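Local coordinates for protein 4-phosphoerythronate dehydrogenase (PDB 4PRK) that acts as a D-lactate dehydrogenase of the NAD-binding D-isomer specific 2-hydroxyacid dehydrogenase family, probably interconverting D-lactate and pyruvate, at residues Q113-N118 with A228-N232; T212-G217 with E237-T241. All coordinates share one frame; numbering follows the deposited sequence.

Interaction 1 of 2, residues Q113-N118 with A228-N232; sequences QAMYLN and AILIN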
ATOM      1  N   GLN A 113     -17.515  -7.578  -1.526  1.00 23.36           N
ATOM      2  CA  GLN A 113     -18.343  -8.555  -2.261  1.00 23.67           C
ATOM      3  C   GLN A 113     -17.512  -9.393  -3.221  1.00 22.99           C
ATOM      4  O   GLN A 113     -17.646 -10.627  -3.237  1.00 20.56           O
ATOM      5  CB  GLN A 113     -19.449  -7.861  -3.037  1.00 26.34           C
ATOM      6  CG  GLN A 113     -20.573  -7.424  -2.139  1.00 26.64           C
ATOM      7  CD  GLN A 113     -21.830  -6.950  -2.893  1.00 27.40           C
ATOM      8  OE1 GLN A 113     -22.117  -7.388  -3.999  1.00 27.09           O
ATOM      9  NE2 GLN A 113     -22.597  -6.052  -2.259  1.00 27.13           N
ATOM     10  N   ALA A 114     -16.599  -8.750  -3.951  1.00 21.52           N
ATOM     11  CA  ALA A 114     -15.686  -9.492  -4.822  1.00 24.02           C
ATOM     12  C   ALA A 114     -14.844 -10.540  -4.078  1.00 25.89           C
ATOM     13  O   ALA A 114     -14.657 -11.644  -4.601  1.00 22.62           O
ATOM     14  CB  ALA A 114     -14.759  -8.590  -5.613  1.00 23.11           C
ATOM     15  N   MET A 115     -14.353 -10.198  -2.879  1.00 24.65           N
ATOM     16  CA  MET A 115     -13.483 -11.112  -2.174  1.00 26.11           C
ATOM     17  C   MET A 115     -14.300 -12.281  -1.656  1.00 26.32           C
ATOM     18  O   MET A 115     -13.902 -13.419  -1.808  1.00 26.26           O
ATOM     19  CB  MET A 115     -12.744 -10.466  -1.007  1.00 26.58           C
ATOM     20  CG  MET A 115     -12.284  -9.076  -1.306  1.00 32.51           C
ATOM     21  SD  MET A 115     -10.770  -8.724  -0.475  1.00 47.09           S
ATOM     22  CE  MET A 115      -9.938  -9.836  -1.684  1.00 34.11           C
ATOM     23  N   TYR A 116     -15.423 -11.995  -1.027  1.00 26.96           N
ATOM     24  CA  TYR A 116     -16.324 -13.085  -0.595  1.00 27.89           C
ATOM     25  C   TYR A 116     -16.657 -14.070  -1.723  1.00 27.15           C
ATOM     26  O   TYR A 116     -16.514 -15.297  -1.575  1.00 26.67           O
ATOM     27  CB  TYR A 116     -17.585 -12.522   0.023  1.00 27.97           C
ATOM     28  CG  TYR A 116     -18.595 -13.539   0.477  1.00 28.74           C
ATOM     29  CD1 TYR A 116     -19.457 -14.063  -0.416  1.00 32.32           C
ATOM     30  CD2 TYR A 116     -18.750 -13.865   1.821  1.00 33.69           C
ATOM     31  CE1 TYR A 116     -20.409 -14.977  -0.057  1.00 35.19           C
ATOM     32  CE2 TYR A 116     -19.728 -14.758   2.235  1.00 33.74           C
ATOM     33  CZ  TYR A 116     -20.541 -15.311   1.260  1.00 36.38           C
ATOM     34  OH  TYR A 116     -21.517 -16.157   1.513  1.00 31.52           O
ATOM     35  N   LEU A 117     -17.101 -13.540  -2.848  1.00 26.17           N
ATOM     36  CA  LEU A 117     -17.421 -14.402  -3.981  1.00 25.81           C
ATOM     37  C   LEU A 117     -16.228 -15.115  -4.519  1.00 24.84           C
ATOM     38  O   LEU A 117     -16.367 -16.240  -4.901  1.00 27.60           O
ATOM     39  CB  LEU A 117     -18.117 -13.632  -5.092  1.00 24.18           C
ATOM     40  CG  LEU A 117     -19.434 -13.049  -4.639  1.00 22.88           C
ATOM     41  CD1 LEU A 117     -20.013 -12.103  -5.648  1.00 22.11           C
ATOM     42  CD2 LEU A 117     -20.399 -14.201  -4.305  1.00 24.94           C
ATOM     43  N   ASN A 118     -15.056 -14.461  -4.527  1.00 27.72           N
ATOM     44  CA  ASN A 118     -13.783 -15.094  -4.939  1.00 26.71           C
ATOM     45  C   ASN A 118     -13.431 -16.230  -4.055  1.00 25.56           C
ATOM     46  O   ASN A 118     -12.941 -17.222  -4.522  1.00 23.76           O
ATOM     47  CB  ASN A 118     -12.618 -14.101  -4.955  1.00 26.68           C
ATOM     48  CG  ASN A 118     -11.282 -14.746  -5.285  1.00 26.59           C
ATOM     49  OD1 ASN A 118     -11.065 -15.225  -6.400  1.00 25.83           O
ATOM     50  ND2 ASN A 118     -10.338 -14.674  -4.346  1.00 24.90           N
ATOM     51  N   ALA A 228     -15.218 -15.520 -14.258  1.00 29.69           N
ATOM     52  CA  ALA A 228     -15.254 -14.067 -13.948  1.00 32.72           C
ATOM     53  C   ALA A 228     -16.281 -13.757 -12.899  1.00 29.04           C
ATOM     54  O   ALA A 228     -17.309 -14.421 -12.784  1.00 30.74           O
ATOM     55  CB  ALA A 228     -15.569 -13.216 -15.173  1.00 32.09           C
ATOM     56  N   ILE A 229     -15.982 -12.727 -12.126  1.00 27.75           N
ATOM     57  CA  ILE A 229     -16.851 -12.258 -11.063  1.00 26.33           C
ATOM     58  C   ILE A 229     -17.236 -10.853 -11.476  1.00 26.64           C
ATOM     59  O   ILE A 229     -16.347 -10.033 -11.761  1.00 24.42           O
ATOM     60  CB  ILE A 229     -16.098 -12.197  -9.726  1.00 25.89           C
ATOM     61  CG1 ILE A 229     -15.587 -13.571  -9.311  1.00 25.11           C
ATOM     62  CG2 ILE A 229     -16.970 -11.586  -8.625  1.00 25.94           C
ATOM     63  CD1 ILE A 229     -14.753 -13.592  -8.034  1.00 26.52           C
ATOM     64  N   LEU A 230     -18.541 -10.604 -11.566  1.00 23.57           N
ATOM     65  CA  LEU A 230     -19.041  -9.336 -12.001  1.00 24.74           C
ATOM     66  C   LEU A 230     -19.547  -8.593 -10.774  1.00 23.89           C
ATOM     67  O   LEU A 230     -20.309  -9.138 -10.019  1.00 26.24           O
ATOM     68  CB  LEU A 230     -20.211  -9.489 -12.995  1.00 27.01           C
ATOM     69  CG  LEU A 230     -20.850  -8.108 -13.364  1.00 29.48           C
ATOM     70  CD1 LEU A 230     -19.818  -7.203 -14.021  1.00 32.08           C
ATOM     71  CD2 LEU A 230     -22.072  -8.199 -14.295  1.00 30.94           C
ATOM     72  N   ILE A 231     -19.132  -7.347 -10.591  1.00 25.47           N
ATOM     73  CA  ILE A 231     -19.607  -6.545  -9.466  1.00 23.72           C
ATOM     74  C   ILE A 231     -20.255  -5.306 -10.023  1.00 23.24           C
ATOM     75  O   ILE A 231     -19.627  -4.611 -10.770  1.00 27.88           O
ATOM     76  CB  ILE A 231     -18.435  -6.109  -8.564  1.00 23.28           C
ATOM     77  CG1 ILE A 231     -17.700  -7.291  -7.943  1.00 22.79           C
ATOM     78  CG2 ILE A 231     -18.936  -5.163  -7.476  1.00 24.15           C
ATOM     79  CD1 ILE A 231     -18.508  -8.139  -6.991  1.00 22.66           C
ATOM     80  N   ASN A 232     -21.501  -5.020  -9.640  1.00 29.57           N
ATOM     81  CA  ASN A 232     -22.190  -3.750  -9.953  1.00 27.46           C
ATOM     82  C   ASN A 232     -22.715  -3.047  -8.697  1.00 26.42           C
ATOM     83  O   ASN A 232     -23.783  -3.385  -8.137  1.00 24.05           O
ATOM     84  CB  ASN A 232     -23.396  -3.967 -10.849  1.00 28.65           C
ATOM     85  CG  ASN A 232     -23.992  -2.658 -11.337  1.00 29.20           C
ATOM     86  OD1 ASN A 232     -23.346  -1.596 -11.256  1.00 30.32           O
ATOM     87  ND2 ASN A 232     -25.206  -2.722 -11.856  1.00 27.90           N
TER

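Interaction 2 of 2, residues T212-G217 with E237-T241; sequences TENMIG and ELVDT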
ATOM      1  N   THR A 212     -25.581   4.058 -22.142  1.00 42.71           N
ATOM      2  CA  THR A 212     -24.946   3.026 -21.272  1.00 39.02           C
ATOM      3  C   THR A 212     -25.918   2.017 -20.656  1.00 42.14           C
ATOM      4  O   THR A 212     -25.484   1.068 -19.952  1.00 34.99           O
ATOM      5  CB  THR A 212     -24.087   3.656 -20.127  1.00 41.70           C
ATOM      6  OG1 THR A 212     -24.907   4.410 -19.215  1.00 33.25           O
ATOM      7  CG2 THR A 212     -23.000   4.542 -20.711  1.00 38.70           C
ATOM      8  N   GLU A 213     -27.215   2.191 -20.945  1.00 37.34           N
ATOM      9  CA  GLU A 213     -28.218   1.266 -20.466  1.00 40.84           C
ATOM     10  C   GLU A 213     -27.975  -0.111 -21.092  1.00 40.42           C
ATOM     11  O   GLU A 213     -27.685  -0.201 -22.284  1.00 39.50           O
ATOM     12  CB  GLU A 213     -29.619   1.794 -20.784  1.00 43.27           C
ATOM     13  CG  GLU A 213     -30.706   1.040 -20.049  1.00 49.82           C
ATOM     14  CD  GLU A 213     -32.089   1.518 -20.404  1.00 56.22           C
ATOM     15  OE1 GLU A 213     -32.183   2.603 -20.998  1.00 59.79           O
ATOM     16  OE2 GLU A 213     -33.073   0.816 -20.078  1.00 59.98           O
ATOM     17  N   ASN A 214     -28.057  -1.181 -20.300  1.00 38.48           N
ATOM     18  CA  ASN A 214     -27.637  -2.546 -20.762  1.00 40.09           C
ATOM     19  C   ASN A 214     -26.300  -2.589 -21.491  1.00 41.49           C
ATOM     20  O   ASN A 214     -26.076  -3.359 -22.427  1.00 39.70           O
ATOM     21  CB  ASN A 214     -28.729  -3.196 -21.618  1.00 41.99           C
ATOM     22  CG  ASN A 214     -29.993  -3.371 -20.837  1.00 45.32           C
ATOM     23  OD1 ASN A 214     -30.003  -4.070 -19.842  1.00 48.36           O
ATOM     24  ND2 ASN A 214     -31.031  -2.664 -21.215  1.00 46.81           N
ATOM     25  N   MET A 215     -25.390  -1.743 -21.049  1.00 37.13           N
ATOM     26  CA  MET A 215     -24.039  -1.818 -21.538  1.00 37.44           C
ATOM     27  C   MET A 215     -23.439  -3.206 -21.317  1.00 33.33           C
ATOM     28  O   MET A 215     -22.544  -3.634 -22.061  1.00 33.21           O
ATOM     29  CB  MET A 215     -23.247  -0.764 -20.789  1.00 39.65           C
ATOM     30  CG  MET A 215     -21.790  -1.007 -20.640  1.00 43.76           C
ATOM     31  SD  MET A 215     -21.134   0.296 -19.590  1.00 39.70           S
ATOM     32  CE  MET A 215     -20.993  -0.493 -18.018  1.00 40.98           C
ATOM     33  N   ILE A 216     -23.854  -3.878 -20.255  1.00 27.74           N
ATOM     34  CA  ILE A 216     -23.372  -5.238 -19.988  1.00 29.86           C
ATOM     35  C   ILE A 216     -24.527  -6.139 -20.269  1.00 31.61           C
ATOM     36  O   ILE A 216     -25.484  -6.238 -19.447  1.00 29.62           O
ATOM     37  CB  ILE A 216     -22.850  -5.445 -18.533  1.00 29.90           C
ATOM     38  CG1 ILE A 216     -21.768  -4.419 -18.197  1.00 27.41           C
ATOM     39  CG2 ILE A 216     -22.342  -6.869 -18.325  1.00 29.95           C
ATOM     40  CD1 ILE A 216     -20.537  -4.520 -19.053  1.00 30.31           C
ATOM     41  N   GLY A 217     -24.470  -6.718 -21.473  1.00 32.89           N
ATOM     42  CA  GLY A 217     -25.458  -7.669 -21.923  1.00 34.99           C
ATOM     43  C   GLY A 217     -24.922  -8.993 -22.388  1.00 35.30           C
ATOM     44  O   GLY A 217     -23.759  -9.369 -22.117  1.00 37.83           O
ATOM     45  N   GLU A 237     -29.312  -0.454 -14.077  1.00 29.50           N
ATOM     46  CA  GLU A 237     -29.733  -0.492 -15.472  1.00 34.04           C
ATOM     47  C   GLU A 237     -28.561  -0.628 -16.447  1.00 33.90           C
ATOM     48  O   GLU A 237     -28.751  -0.741 -17.671  1.00 36.80           O
ATOM     49  CB  GLU A 237     -30.528   0.759 -15.820  1.00 38.73           C
ATOM     50  CG  GLU A 237     -31.870   0.871 -15.097  1.00 39.04           C
ATOM     51  CD  GLU A 237     -31.746   1.317 -13.647  1.00 40.16           C
ATOM     52  OE1 GLU A 237     -30.626   1.676 -13.182  1.00 38.48           O
ATOM     53  OE2 GLU A 237     -32.788   1.253 -12.978  1.00 42.41           O
ATOM     54  N   LEU A 238     -27.346  -0.622 -15.913  1.00 32.34           N
ATOM     55  CA  LEU A 238     -26.180  -0.872 -16.729  1.00 29.92           C
ATOM     56  C   LEU A 238     -26.115  -2.294 -17.158  1.00 27.70           C
ATOM     57  O   LEU A 238     -25.452  -2.587 -18.119  1.00 29.95           O
ATOM     58  CB  LEU A 238     -24.906  -0.587 -15.955  1.00 29.58           C
ATOM     59  CG  LEU A 238     -24.691   0.835 -15.501  1.00 30.87           C
ATOM     60  CD1 LEU A 238     -23.428   0.824 -14.651  1.00 30.71           C
ATOM     61  CD2 LEU A 238     -24.567   1.752 -16.703  1.00 29.86           C
ATOM     62  N   VAL A 239     -26.758  -3.175 -16.408  1.00 28.54           N
ATOM     63  CA  VAL A 239     -26.655  -4.609 -16.605  1.00 29.38           C
ATOM     64  C   VAL A 239     -28.009  -5.174 -17.000  1.00 30.21           C
ATOM     65  O   VAL A 239     -28.994  -4.906 -16.339  1.00 29.45           O
ATOM     66  CB  VAL A 239     -26.220  -5.296 -15.314  1.00 28.77           C
ATOM     67  CG1 VAL A 239     -26.289  -6.807 -15.475  1.00 29.87           C
ATOM     68  CG2 VAL A 239     -24.803  -4.841 -14.926  1.00 30.81           C
ATOM     69  N   ASP A 240     -28.030  -5.956 -18.073  1.00 32.18           N
ATOM     70  CA  ASP A 240     -29.222  -6.692 -18.498  1.00 33.27           C
ATOM     71  C   ASP A 240     -29.374  -7.894 -17.581  1.00 29.75           C
ATOM     72  O   ASP A 240     -28.709  -8.917 -17.790  1.00 29.00           O
ATOM     73  CB  ASP A 240     -29.042  -7.179 -19.963  1.00 36.10           C
ATOM     74  CG  ASP A 240     -30.253  -7.985 -20.502  1.00 36.57           C
ATOM     75  OD1 ASP A 240     -30.963  -8.710 -19.769  1.00 39.23           O
ATOM     76  OD2 ASP A 240     -30.465  -7.901 -21.703  1.00 39.75           O
ATOM     77  N   THR A 241     -30.291  -7.797 -16.628  1.00 27.95           N
ATOM     78  CA  THR A 241     -30.487  -8.827 -15.643  1.00 31.26           C
ATOM     79  C   THR A 241     -30.807 -10.219 -16.124  1.00 33.68           C
ATOM     80  O   THR A 241     -30.335 -11.212 -15.557  1.00 39.37           O
ATOM     81  CB  THR A 241     -31.593  -8.433 -14.704  1.00 36.34           C
ATOM     82  OG1 THR A 241     -31.347  -7.097 -14.239  1.00 34.95           O
ATOM     83  CG2 THR A 241     -31.663  -9.438 -13.525  1.00 35.48           C
TER
HETATM   84  O   HOH W   1     -31.068  -3.536 -17.400  1.00 41.92           O

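Interaction 1 of 2, residues Q113-N118 with A228-N232
Ile231 and Ile229 reach from the strand into the flank of helix 103-118, touching Ala114, Leu117 and Asn118. From Ile231 CB the side chain runs through CG1 to CD1. Ile231 CG1 packs against Ala114 CB at 4.0 Å. At the tip, Ile231 CD1 settles over the helix backbone, 3.6 Å from Ala114 N, with Gln113 CB and, more loosely, Leu117 CD1 at its margins. Both isoleucines hold CG1 beside their own backbone N; they differ one bond further out. Ile231 is folded there (chi2 -64°), whereas Ile229 is extended (chi2 176°) and carries its CD1 to the last turn of the helix. Ile229 CD1 lies 3.6 Å from Asn118 CA and also touches Asn118 CB and Ala114 O. The other branch of this residue, Ile229 CG2, faces Leu117 CB at 4.2 Å. The short axes approach to 9.1 Å and run roughly antiparallel, at 155°. Ile231 lies mainly against Ala114 and Ile229 mainly against Asn118, with Leu117 touching both. This is helix-on-sheet packing in the Rossmann-type domain: strand 229-232 sits inside the parallel sheet, and Ile201 of the adjoining strand also packs against Ala114 and Ile229. The same helix also meets a second subunit, where Tyr116 stacks on Tyr116 of that subunit. Asn118 ND2 bonds outside the contact, to Asn142 O. The backbone groups under Ile229 CD1 are paired within the helix, Asn118 N donating to Ala114 O. With no hydrogen bond across it, the interface rests on van der Waals packing of buried methyls, not on directional bonds.

Interaction 2 of 2, residues T212-G217 with E237-T241
Asn214 swings its amide carbon beside its own backbone N (chi1 -61°), and Asp240 turns its carboxylate carbon opposite its own N (chi1 179°), which brings the two side chains across each other with amide and carboxylate planes 58° apart. The meeting is made by Asn214 OD1, lying 3.3 Å from Asp240 CB and close to Asp240 CA, without a hydrogen bond between the residues. A water instead takes up this oxygen: it donates to Asn214 OD1 and to Val239 O, both at 2.7 Å, tying the amide to the backbone of the other segment. The main chains also join directly. Asn214 N donates to Glu237 O at 2.8 Å. Further along, Ile216 N reaches Leu238 O at 3.0 Å, and Ile216 O receives Asp240 N at 2.9 Å. Ile216 is thus gripped by the residues before and after Val239, the pattern of a parallel bridge, here a single one. In the Rossmann-type fold these are the loops that follow the neighbouring parallel strands 201-204 and 229-232 and lead into helices 218-223 and 241-250. Gly217 and Asp240 are the N-caps of those helices; Asp240 OD1 accepts from Ala243 N, and Gln220 OE1 accepts from Gly217 N. Leu238 runs alongside Thr212, the Leu238 CD2 methyl 3.4 Å from Thr212 O, while Thr212 OG1 bonds elsewhere, to Leu209 N and Pro207 O. Ile216 CB meets Val239 CG2 at 4.1 Å, and Leu204, on strand 201-204, packs against both residues.

In the fold
Strand 229-232 connects the two sites: interaction 1 holds one of its faces against helix 103-118, and the loop that follows the strand supplies 237-241 to interaction 2. The centres are about 17 Å apart, yet the contacts touch through the strand's other face. Asn232 ND2 lies 3.8 Å from Val239 CG2, and Leu230 CD2 lies 4.3 Å from Ile216 CG2. Interaction 1 is buried and its helix also meets a second subunit; interaction 2 lies in the loops after the C-terminal ends of strands 201-204 and 229-232, touched by no other chain. There the Met215 side chain comes close to Gly153, Gly155 and Gly158 but makes no contact with them, a glycine pattern consistent with the dinucleotide-binding turn.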